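Local coordinates for protein probable tRNA pseudouridine synthase D (Methanosarcina mazei, PDB 1Z2Z) that probably converts uridine 13 of transfer RNA to pseudouridine, as a member of the TruD family of tRNA pseudouridine synthases, at residues P167-F175 against S275-I286; L341-A349 against L361-N372. All coordinates share one frame; numbering follows the deposited sequence.

Contact 1: P167-F175 against S275-I286; sequences PNFFGIQRF and SYIYNIILCRRI
The loop after strand 165-167 turns at Asn-168, the centre of an inverse gamma turn, and passes along helix 263-287, where the CA atoms of Phe-169 and Asn-279 come within 5.7 Å. It is a loop-on-helix packing in the TRUD region, and three phenylalanines of the loop carry it. The Phe-170 ring lies flat against Ser-275. Ser-275 CB stands over its face, 3.6 Å from the Phe-170 ring centroid and 22° off the normal, a CH-pi contact. The hydroxyl of Ser-275 also sits above this ring, but its hydrogen bond goes back to His-271 O. One edge of Phe-170 points at the face of Tyr-278 in an offset edge-to-face pair, with centroids 5.5 Å apart and planes at 81°. Tyr-278 OH is hydrogen-bonded to Glu-387 O. The Phe-169 ring reaches the next turns of the helix, because CG is beside the backbone N (chi1 -78°). Leu-282 CD1 lies over one of its faces, offset toward the rim. Cys-283 SG lies at its edge, 4.4 Å from the Phe-169 ring centroid, in a sulfur-aromatic contact. Phe-175 turns its CE1-CZ end to Ser-275 and Tyr-276. At the other end, Pro-167 CB rests 4.2 Å from Leu-282 CD2 and 4.3 Å from Ile-286 CD1.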
loop_
_atom_site.group_PDB
_atom_site.type_symbol
_atom_site.label_atom_id
_atom_site.label_comp_id
_atom_site.label_asym_id
_atom_site.label_seq_id
_atom_site.Cartn_x
_atom_site.Cartn_y
_atom_site.Cartn_z
ATOM N N PRO A 167 -3.542 4.100 11.995
ATOM C CA PRO A 167 -2.664 2.930 12.046
ATOM C C PRO A 167 -1.975 2.652 10.738
ATOM O O PRO A 167 -2.535 2.882 9.671
ATOM C CB PRO A 167 -3.599 1.797 12.480
ATOM C CG PRO A 167 -4.939 2.257 12.024
ATOM C CD PRO A 167 -4.922 3.732 12.343
ATOM N N ASN A 168 -0.749 2.160 10.826
ATOM C CA ASN A 168 0.003 1.861 9.626
ATOM C C ASN A 168 -0.290 0.463 9.092
ATOM O O ASN A 168 0.629 -0.316 8.830
ATOM C CB ASN A 168 1.498 2.006 9.887
ATOM C CG ASN A 168 2.280 2.161 8.608
ATOM O OD1 ASN A 168 2.187 3.205 7.954
ATOM N ND2 ASN A 168 3.028 1.116 8.217
ATOM N N PHE A 169 -1.576 0.155 8.929
ATOM C CA PHE A 169 -2.022 -1.151 8.427
ATOM C C PHE A 169 -1.595 -1.432 6.985
ATOM O O PHE A 169 -1.385 -0.508 6.196
ATOM C CB PHE A 169 -3.548 -1.243 8.492
ATOM C CG PHE A 169 -4.102 -1.513 9.871
ATOM C CD1 PHE A 169 -3.837 -2.713 10.523
ATOM C CD2 PHE A 169 -4.939 -0.588 10.491
ATOM C CE1 PHE A 169 -4.400 -2.987 11.768
ATOM C CE2 PHE A 169 -5.506 -0.854 11.737
ATOM C CZ PHE A 169 -5.237 -2.054 12.375
ATOM N N PHE A 170 -1.480 -2.714 6.642
ATOM C CA PHE A 170 -1.119 -3.115 5.283
ATOM C C PHE A 170 -2.409 -3.316 4.482
ATOM O O PHE A 170 -3.120 -4.311 4.650
ATOM C CB PHE A 170 -0.275 -4.404 5.284
ATOM C CG PHE A 170 1.222 -4.154 5.319
ATOM C CD1 PHE A 170 1.908 -3.773 4.164
ATOM C CD2 PHE A 170 1.928 -4.221 6.520
ATOM C CE1 PHE A 170 3.263 -3.458 4.208
ATOM C CE2 PHE A 170 3.285 -3.905 6.576
ATOM C CZ PHE A 170 3.951 -3.522 5.421
ATOM N N GLY A 171 -2.699 -2.345 3.612
ATOM C CA GLY A 171 -3.900 -2.369 2.789
ATOM C C GLY A 171 -4.201 -3.651 2.035
ATOM O O GLY A 171 -3.299 -4.412 1.691
ATOM N N ILE A 172 -5.482 -3.876 1.760
ATOM C CA ILE A 172 -5.918 -5.069 1.047
ATOM C C ILE A 172 -5.296 -5.169 -0.348
ATOM O O ILE A 172 -5.221 -6.254 -0.919
ATOM C CB ILE A 172 -7.480 -5.119 0.955
ATOM C CG1 ILE A 172 -7.935 -6.365 0.184
ATOM C CG2 ILE A 172 -8.008 -3.866 0.275
ATOM C CD1 ILE A 172 -7.521 -7.687 0.822
ATOM N N GLN A 173 -4.833 -4.048 -0.892
ATOM C CA GLN A 173 -4.207 -4.061 -2.217
ATOM C C GLN A 173 -2.748 -4.502 -2.181
ATOM O O GLN A 173 -2.204 -4.943 -3.191
ATOM C CB GLN A 173 -4.297 -2.683 -2.851
ATOM C CG GLN A 173 -5.706 -2.279 -3.165
ATOM C CD GLN A 173 -5.779 -0.925 -3.829
ATOM O OE1 GLN A 173 -5.407 0.089 -3.231
ATOM N NE2 GLN A 173 -6.256 -0.895 -5.079
ATOM N N ARG A 174 -2.130 -4.372 -1.008
ATOM C CA ARG A 174 -0.731 -4.741 -0.796
ATOM C C ARG A 174 -0.544 -6.262 -0.827
ATOM O O ARG A 174 0.562 -6.752 -1.042
ATOM C CB ARG A 174 -0.234 -4.213 0.559
ATOM C CG ARG A 174 -0.434 -2.716 0.841
ATOM C CD ARG A 174 0.584 -1.821 0.139
ATOM N NE ARG A 174 0.362 -1.772 -1.304
ATOM C CZ ARG A 174 -0.654 -1.141 -1.894
ATOM N NH1 ARG A 174 -1.558 -0.490 -1.170
ATOM N NH2 ARG A 174 -0.769 -1.166 -3.217
ATOM N N PHE A 175 -1.622 -7.007 -0.609
ATOM C CA PHE A 175 -1.538 -8.468 -0.598
ATOM C C PHE A 175 -1.793 -9.084 -1.967
ATOM O O PHE A 175 -1.939 -10.300 -2.100
ATOM C CB PHE A 175 -2.525 -9.035 0.422
ATOM C CG PHE A 175 -2.238 -8.609 1.825
ATOM C CD1 PHE A 175 -1.411 -9.371 2.641
ATOM C CD2 PHE A 175 -2.766 -7.421 2.327
ATOM C CE1 PHE A 175 -1.114 -8.956 3.933
ATOM C CE2 PHE A 175 -2.476 -6.993 3.620
ATOM C CZ PHE A 175 -1.651 -7.761 4.424
ATOM N N SER A 275 3.262 -9.194 6.561
ATOM C CA SER A 275 2.414 -8.020 6.661
ATOM C C SER A 275 1.115 -8.447 7.339
ATOM O O SER A 275 0.541 -7.701 8.125
ATOM C CB SER A 275 2.170 -7.456 5.262
ATOM O OG SER A 275 3.406 -7.056 4.698
ATOM N N TYR A 276 0.675 -9.664 7.049
ATOM C CA TYR A 276 -0.535 -10.191 7.645
ATOM C C TYR A 276 -0.399 -10.200 9.165
ATOM O O TYR A 276 -1.184 -9.573 9.890
ATOM C CB TYR A 276 -0.760 -11.606 7.150
ATOM C CG TYR A 276 -1.849 -12.341 7.871
ATOM C CD1 TYR A 276 -3.187 -11.987 7.710
ATOM C CD2 TYR A 276 -1.548 -13.423 8.696
ATOM C CE1 TYR A 276 -4.195 -12.704 8.350
ATOM C CE2 TYR A 276 -2.548 -14.140 9.338
ATOM C CZ TYR A 276 -3.863 -13.779 9.161
ATOM O OH TYR A 276 -4.840 -14.508 9.798
ATOM N N ILE A 277 0.616 -10.922 9.637
ATOM C CA ILE A 277 0.879 -11.038 11.063
ATOM C C ILE A 277 1.042 -9.654 11.677
ATOM O O ILE A 277 0.542 -9.371 12.773
ATOM C CB ILE A 277 2.136 -11.888 11.301
ATOM C CG1 ILE A 277 1.851 -13.328 10.837
ATOM C CG2 ILE A 277 2.541 -11.817 12.769
ATOM C CD1 ILE A 277 3.076 -14.228 10.633
ATOM N N TYR A 278 1.717 -8.780 10.949
ATOM C CA TYR A 278 1.918 -7.437 11.436
ATOM C C TYR A 278 0.578 -6.709 11.683
ATOM O O TYR A 278 0.431 -5.978 12.665
ATOM C CB TYR A 278 2.808 -6.673 10.454
ATOM C CG TYR A 278 2.768 -5.195 10.651
ATOM C CD1 TYR A 278 1.722 -4.441 10.151
ATOM C CD2 TYR A 278 3.771 -4.543 11.342
ATOM C CE1 TYR A 278 1.676 -3.072 10.330
ATOM C CE2 TYR A 278 3.739 -3.174 11.526
ATOM C CZ TYR A 278 2.689 -2.445 11.013
ATOM O OH TYR A 278 2.672 -1.076 11.166
ATOM N N ASN A 279 -0.399 -6.911 10.804
ATOM C CA ASN A 279 -1.709 -6.271 10.961
ATOM C C ASN A 279 -2.375 -6.740 12.237
ATOM O O ASN A 279 -2.802 -5.939 13.064
ATOM C CB ASN A 279 -2.620 -6.614 9.777
ATOM C CG ASN A 279 -2.341 -5.762 8.561
ATOM O OD1 ASN A 279 -2.406 -6.243 7.429
ATOM N ND2 ASN A 279 -2.045 -4.489 8.783
ATOM N N ILE A 280 -2.481 -8.051 12.380
ATOM C CA ILE A 280 -3.093 -8.631 13.566
ATOM C C ILE A 280 -2.490 -7.969 14.794
ATOM O O ILE A 280 -3.208 -7.388 15.611
ATOM C CB ILE A 280 -2.818 -10.129 13.622
ATOM C CG1 ILE A 280 -3.229 -10.759 12.289
ATOM C CG2 ILE A 280 -3.584 -10.754 14.749
ATOM C CD1 ILE A 280 -2.999 -12.226 12.228
ATOM N N ILE A 281 -1.160 -8.048 14.900
ATOM C CA ILE A 281 -0.427 -7.474 16.025
ATOM C C ILE A 281 -0.803 -6.028 16.310
ATOM O O ILE A 281 -1.057 -5.661 17.458
ATOM C CB ILE A 281 1.094 -7.546 15.791
ATOM C CG1 ILE A 281 1.565 -9.000 15.904
ATOM C CG2 ILE A 281 1.830 -6.646 16.794
ATOM C CD1 ILE A 281 2.984 -9.238 15.434
ATOM N N LEU A 282 -0.836 -5.212 15.267
ATOM C CA LEU A 282 -1.170 -3.806 15.414
ATOM C C LEU A 282 -2.555 -3.606 16.023
ATOM O O LEU A 282 -2.800 -2.622 16.732
ATOM C CB LEU A 282 -1.113 -3.118 14.058
ATOM C CG LEU A 282 -0.577 -1.690 14.126
ATOM C CD1 LEU A 282 -0.511 -1.132 12.710
ATOM C CD2 LEU A 282 -1.455 -0.818 15.021
ATOM N N CYS A 283 -3.454 -4.547 15.736
ATOM C CA CYS A 283 -4.831 -4.520 16.227
ATOM C C CYS A 283 -4.879 -4.910 17.686
ATOM O O CYS A 283 -5.378 -4.165 18.534
ATOM C CB CYS A 283 -5.689 -5.510 15.435
ATOM S SG CYS A 283 -6.001 -5.066 13.719
ATOM N N ARG A 284 -4.371 -6.106 17.959
ATOM C CA ARG A 284 -4.329 -6.641 19.309
ATOM C C ARG A 284 -3.781 -5.551 20.228
ATOM O O ARG A 284 -4.289 -5.341 21.324
ATOM C CB ARG A 284 -3.426 -7.874 19.344
ATOM C CG ARG A 284 -3.914 -8.965 20.262
ATOM C CD ARG A 284 -5.251 -9.520 19.796
ATOM N NE ARG A 284 -5.137 -10.428 18.657
ATOM C CZ ARG A 284 -6.177 -10.872 17.952
ATOM N NH1 ARG A 284 -7.407 -10.483 18.270
ATOM N NH2 ARG A 284 -5.996 -11.708 16.935
ATOM N N ARG A 285 -2.757 -4.839 19.771
ATOM C CA ARG A 285 -2.184 -3.781 20.584
ATOM C C ARG A 285 -3.146 -2.611 20.742
ATOM O O ARG A 285 -3.139 -1.935 21.770
ATOM C CB ARG A 285 -0.867 -3.296 19.986
ATOM C CG ARG A 285 -0.156 -2.251 20.830
ATOM C CD ARG A 285 1.323 -2.238 20.498
ATOM N NE ARG A 285 2.084 -1.295 21.307
ATOM C CZ ARG A 285 1.856 0.012 21.340
ATOM N NH1 ARG A 285 2.606 0.792 22.105
ATOM N NH2 ARG A 285 0.880 0.535 20.611
ATOM N N ILE A 286 -3.960 -2.362 19.720
ATOM C CA ILE A 286 -4.939 -1.281 19.782
ATOM C C ILE A 286 -6.055 -1.726 20.725
ATOM O O ILE A 286 -6.728 -0.900 21.339
ATOM C CB ILE A 286 -5.553 -0.961 18.390
ATOM C CG1 ILE A 286 -4.482 -0.354 17.478
ATOM C CG2 ILE A 286 -6.725 0.010 18.541
ATOM C CD1 ILE A 286 -4.922 -0.136 16.030
#

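Contact 2: L341-A349 against L361-N372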
loop_
_atom_site.group_PDB
_atom_site.type_symbol
_atom_site.label_atom_id
_atom_site.label_comp_id
_atom_site.label_asym_id
_atom_site.label_seq_id
_atom_site.Cartn_x
_atom_site.Cartn_y
_atom_site.Cartn_z
ATOM N N LEU A 341 7.716 -7.674 12.187
ATOM C CA LEU A 341 7.392 -8.301 10.922
ATOM C C LEU A 341 8.197 -9.597 11.022
ATOM O O LEU A 341 9.283 -9.721 10.462
ATOM C CB LEU A 341 7.845 -7.431 9.741
ATOM C CG LEU A 341 6.786 -6.516 9.097
ATOM C CD1 LEU A 341 7.427 -5.478 8.206
ATOM C CD2 LEU A 341 5.828 -7.355 8.291
ATOM N N PRO A 342 7.670 -10.571 11.775
ATOM C CA PRO A 342 8.253 -11.895 12.030
ATOM C C PRO A 342 9.148 -12.504 10.940
ATOM O O PRO A 342 8.826 -12.453 9.753
ATOM C CB PRO A 342 7.023 -12.763 12.331
ATOM C CG PRO A 342 5.855 -11.963 11.752
ATOM C CD PRO A 342 6.244 -10.572 12.132
ATOM N N GLY A 343 10.271 -13.078 11.378
ATOM C CA GLY A 343 11.231 -13.720 10.492
ATOM C C GLY A 343 12.050 -14.700 11.315
ATOM O O GLY A 343 11.484 -15.502 12.055
ATOM N N TYR A 344 13.373 -14.659 11.207
ATOM C CA TYR A 344 14.186 -15.563 12.011
ATOM C C TYR A 344 15.260 -14.768 12.731
ATOM O O TYR A 344 16.185 -15.334 13.315
ATOM C CB TYR A 344 14.816 -16.647 11.133
ATOM C CG TYR A 344 15.880 -16.163 10.169
ATOM C CD1 TYR A 344 17.082 -15.631 10.631
ATOM C CD2 TYR A 344 15.706 -16.281 8.796
ATOM C CE1 TYR A 344 18.084 -15.236 9.755
ATOM C CE2 TYR A 344 16.704 -15.889 7.907
ATOM C CZ TYR A 344 17.891 -15.371 8.395
ATOM O OH TYR A 344 18.900 -15.009 7.534
ATOM N N ASN A 345 15.111 -13.448 12.690
ATOM C CA ASN A 345 16.059 -12.512 13.293
ATOM C C ASN A 345 15.217 -11.443 13.983
ATOM O O ASN A 345 15.629 -10.288 14.123
ATOM C CB ASN A 345 16.926 -11.909 12.166
ATOM C CG ASN A 345 18.041 -10.987 12.668
ATOM O OD1 ASN A 345 17.801 -9.843 13.067
ATOM N ND2 ASN A 345 19.274 -11.487 12.634
ATOM N N THR A 346 14.024 -11.846 14.412
ATOM C CA THR A 346 13.096 -10.931 15.074
ATOM C C THR A 346 13.379 -10.840 16.557
ATOM O O THR A 346 13.721 -11.833 17.196
ATOM C CB THR A 346 11.629 -11.383 14.921
ATOM O OG1 THR A 346 11.361 -11.710 13.549
ATOM C CG2 THR A 346 10.685 -10.268 15.378
ATOM N N GLU A 347 13.209 -9.638 17.093
ATOM C CA GLU A 347 13.429 -9.373 18.503
ATOM C C GLU A 347 12.114 -8.942 19.134
ATOM O O GLU A 347 11.765 -7.762 19.098
ATOM C CB GLU A 347 14.457 -8.257 18.670
ATOM C CG GLU A 347 14.781 -7.895 20.106
ATOM C CD GLU A 347 15.435 -6.528 20.215
ATOM O OE1 GLU A 347 16.352 -6.245 19.414
ATOM O OE2 GLU A 347 15.043 -5.733 21.100
ATOM N N PHE A 348 11.378 -9.892 19.703
ATOM C CA PHE A 348 10.109 -9.570 20.345
ATOM C C PHE A 348 10.344 -8.483 21.388
ATOM O O PHE A 348 11.430 -8.379 21.939
ATOM C CB PHE A 348 9.518 -10.813 21.019
ATOM C CG PHE A 348 9.442 -12.013 20.120
ATOM C CD1 PHE A 348 9.329 -11.861 18.737
ATOM C CD2 PHE A 348 9.472 -13.300 20.656
ATOM C CE1 PHE A 348 9.250 -12.981 17.897
ATOM C CE2 PHE A 348 9.394 -14.428 19.829
ATOM C CZ PHE A 348 9.284 -14.268 18.447
ATOM N N ALA A 349 9.331 -7.665 21.644
ATOM C CA ALA A 349 9.450 -6.601 22.633
ATOM C C ALA A 349 9.241 -7.179 24.043
ATOM O O ALA A 349 8.953 -8.365 24.197
ATOM C CB ALA A 349 8.422 -5.515 22.344
ATOM N N LEU A 361 1.730 -14.595 17.682
ATOM C CA LEU A 361 2.497 -15.680 17.096
ATOM C C LEU A 361 2.016 -16.990 17.689
ATOM O O LEU A 361 2.102 -18.032 17.046
ATOM C CB LEU A 361 3.975 -15.499 17.409
ATOM C CG LEU A 361 4.456 -14.056 17.258
ATOM C CD1 LEU A 361 5.884 -13.950 17.784
ATOM C CD2 LEU A 361 4.363 -13.613 15.807
ATOM N N LYS A 362 1.503 -16.928 18.915
ATOM C CA LYS A 362 1.026 -18.117 19.609
ATOM C C LYS A 362 -0.250 -18.687 18.992
ATOM O O LYS A 362 -0.248 -19.813 18.489
ATOM C CB LYS A 362 0.793 -17.800 21.090
ATOM C CG LYS A 362 0.623 -19.028 21.979
ATOM C CD LYS A 362 0.438 -18.623 23.430
ATOM C CE LYS A 362 0.291 -19.829 24.344
ATOM N NZ LYS A 362 0.059 -19.396 25.759
ATOM N N GLU A 363 -1.335 -17.917 19.033
ATOM C CA GLU A 363 -2.607 -18.372 18.477
ATOM C C GLU A 363 -2.470 -18.713 16.998
ATOM O O GLU A 363 -3.126 -19.628 16.492
ATOM C CB GLU A 363 -3.697 -17.305 18.650
ATOM C CG GLU A 363 -3.490 -16.028 17.845
ATOM C CD GLU A 363 -4.712 -15.107 17.863
ATOM O OE1 GLU A 363 -4.614 -13.956 17.375
ATOM O OE2 GLU A 363 -5.776 -15.536 18.362
ATOM N N LEU A 364 -1.606 -17.982 16.310
ATOM C CA LEU A 364 -1.402 -18.206 14.891
ATOM C C LEU A 364 -0.518 -19.420 14.642
ATOM O O LEU A 364 -0.341 -19.848 13.499
ATOM C CB LEU A 364 -0.787 -16.958 14.262
ATOM C CG LEU A 364 -1.571 -16.306 13.119
ATOM C CD1 LEU A 364 -3.025 -16.075 13.515
ATOM C CD2 LEU A 364 -0.895 -14.993 12.760
ATOM N N GLY A 365 0.022 -19.980 15.720
ATOM C CA GLY A 365 0.883 -21.145 15.599
ATOM C C GLY A 365 2.098 -20.865 14.739
ATOM O O GLY A 365 2.628 -21.763 14.091
ATOM N N VAL A 366 2.534 -19.608 14.737
ATOM C CA VAL A 366 3.694 -19.188 13.959
ATOM C C VAL A 366 4.976 -19.632 14.639
ATOM O O VAL A 366 5.058 -19.652 15.868
ATOM C CB VAL A 366 3.758 -17.664 13.825
ATOM C CG1 VAL A 366 4.907 -17.274 12.903
ATOM C CG2 VAL A 366 2.441 -17.140 13.308
ATOM N N SER A 367 5.980 -19.967 13.827
ATOM C CA SER A 367 7.286 -20.412 14.315
ATOM C C SER A 367 8.428 -19.628 13.663
ATOM O O SER A 367 8.607 -19.684 12.446
ATOM C CB SER A 367 7.466 -21.906 14.023
ATOM O OG SER A 367 7.322 -22.175 12.638
ATOM N N LEU A 368 9.199 -18.903 14.469
ATOM C CA LEU A 368 10.328 -18.120 13.959
ATOM C C LEU A 368 11.306 -18.992 13.161
ATOM O O LEU A 368 11.891 -18.547 12.171
ATOM C CB LEU A 368 11.077 -17.445 15.119
ATOM C CG LEU A 368 10.363 -16.391 15.983
ATOM C CD1 LEU A 368 10.033 -15.169 15.140
ATOM C CD2 LEU A 368 9.101 -16.986 16.598
ATOM N N GLU A 369 11.472 -20.236 13.605
ATOM C CA GLU A 369 12.365 -21.204 12.970
ATOM C C GLU A 369 11.767 -21.645 11.641
ATOM O O GLU A 369 12.399 -22.361 10.864
ATOM C CB GLU A 369 12.527 -22.419 13.886
ATOM C CG GLU A 369 12.788 -22.040 15.338
ATOM C CD GLU A 369 12.348 -23.113 16.320
ATOM O OE1 GLU A 369 11.164 -23.526 16.265
ATOM O OE2 GLU A 369 13.182 -23.530 17.159
ATOM N N GLY A 370 10.537 -21.208 11.395
ATOM C CA GLY A 370 9.848 -21.562 10.170
ATOM C C GLY A 370 10.104 -20.602 9.024
ATOM O O GLY A 370 9.900 -20.966 7.864
ATOM N N PHE A 371 10.544 -19.383 9.340
ATOM C CA PHE A 371 10.825 -18.377 8.316
ATOM C C PHE A 371 12.135 -18.626 7.590
ATOM O O PHE A 371 12.768 -17.695 7.087
ATOM C CB PHE A 371 10.848 -16.964 8.908
ATOM C CG PHE A 371 9.503 -16.295 8.926
ATOM C CD1 PHE A 371 8.679 -16.377 10.046
ATOM C CD2 PHE A 371 9.058 -15.580 7.818
ATOM C CE1 PHE A 371 7.425 -15.764 10.063
ATOM C CE2 PHE A 371 7.809 -14.965 7.823
ATOM C CZ PHE A 371 6.991 -15.053 8.952
ATOM N N ASN A 372 12.538 -19.887 7.539
ATOM C CA ASN A 372 13.756 -20.266 6.852
ATOM C C ASN A 372 13.434 -21.385 5.879
ATOM O O ASN A 372 13.775 -22.543 6.096
ATOM C CB ASN A 372 14.825 -20.711 7.855
ATOM C CG ASN A 372 15.399 -19.547 8.646
ATOM O OD1 ASN A 372 14.700 -18.911 9.436
ATOM N ND2 ASN A 372 16.680 -19.259 8.429
#
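The Phe-371 ring has the Pro-342 to Gly-343 backbone over one face. Gly-343 CA is 3.9 Å from the Phe-371 ring centroid and 28° off the normal, a CH-pi contact. The carbonyl oxygen of Pro-342 lies over the same face, offset toward the rim. The Phe-348 ring has Leu-361 CD1 over one face and Leu-368 CD2 at its edge, near the ring plane. Phe-348 points head-on at both leucines, and its CE1 and CZ atoms do most of the touching. Phe-348 CZ is 3.5 Å from Leu-361 CD1. The Tyr-344 ring has the carbonyl oxygen of Phe-371 at its edge. Asn-372 ND2 lies over one face of the Tyr-344 ring, with ring and amide planes 45° apart. The fine spacing of that pair is doubtful in this model.

Pro-342 CB makes an apolar contact with Phe-371 CE1 (3.8 Å), from the same side of the ring as the Pro-342 carbonyl. The segments share no hydrogen bond. Leu-368 CA lies 3.4 Å from Gly-343 O, a bent CA-H...O contact. The loop is braced from within, since Gly-343 N donates to Thr-346 OG1 at 2.8 Å. Thr-346 OG1 is placed for this by its position beside its own backbone N (chi1 -48°). Leu-368 CD1 lies across from the same threonine.

On the other side the chain leaves helix 352-363, turns at Gly-365 and enters the short 3-10 segment 368-370. Val-366 N bonds to Leu-361 O, and Gly-365 N to Lys-362 O. Gly-365 has positive phi. The loop before the helix therefore packs on the chain that follows a Schellman motif at the helix C-terminus.

How the contacts relate
Both segments of contact 1 precede those of contact 2 in the chain, and the centres of the contacts lie about 15 Å apart. All four segments belong to the TRUD region. Helix 263-287 joins them: it takes the loop 167-175 on one side and meets contact 2 mainly through other positions, while Ser-275 touches both. Ile-277 packs on Pro-342, Ile-280 on Leu-364, and Leu-341 CD2 on the backbone N of Ser-275. A salt bridge from Arg-284 NH2 to Glu-363 OE1, 2.7 Å long, ties the same helix to helix 352-363. Contact 1 is buried, whereas contact 2 is partly exposed and further from the chain centre. Both lie away from the predicted nucleophile, Asp-86, and are structural packing.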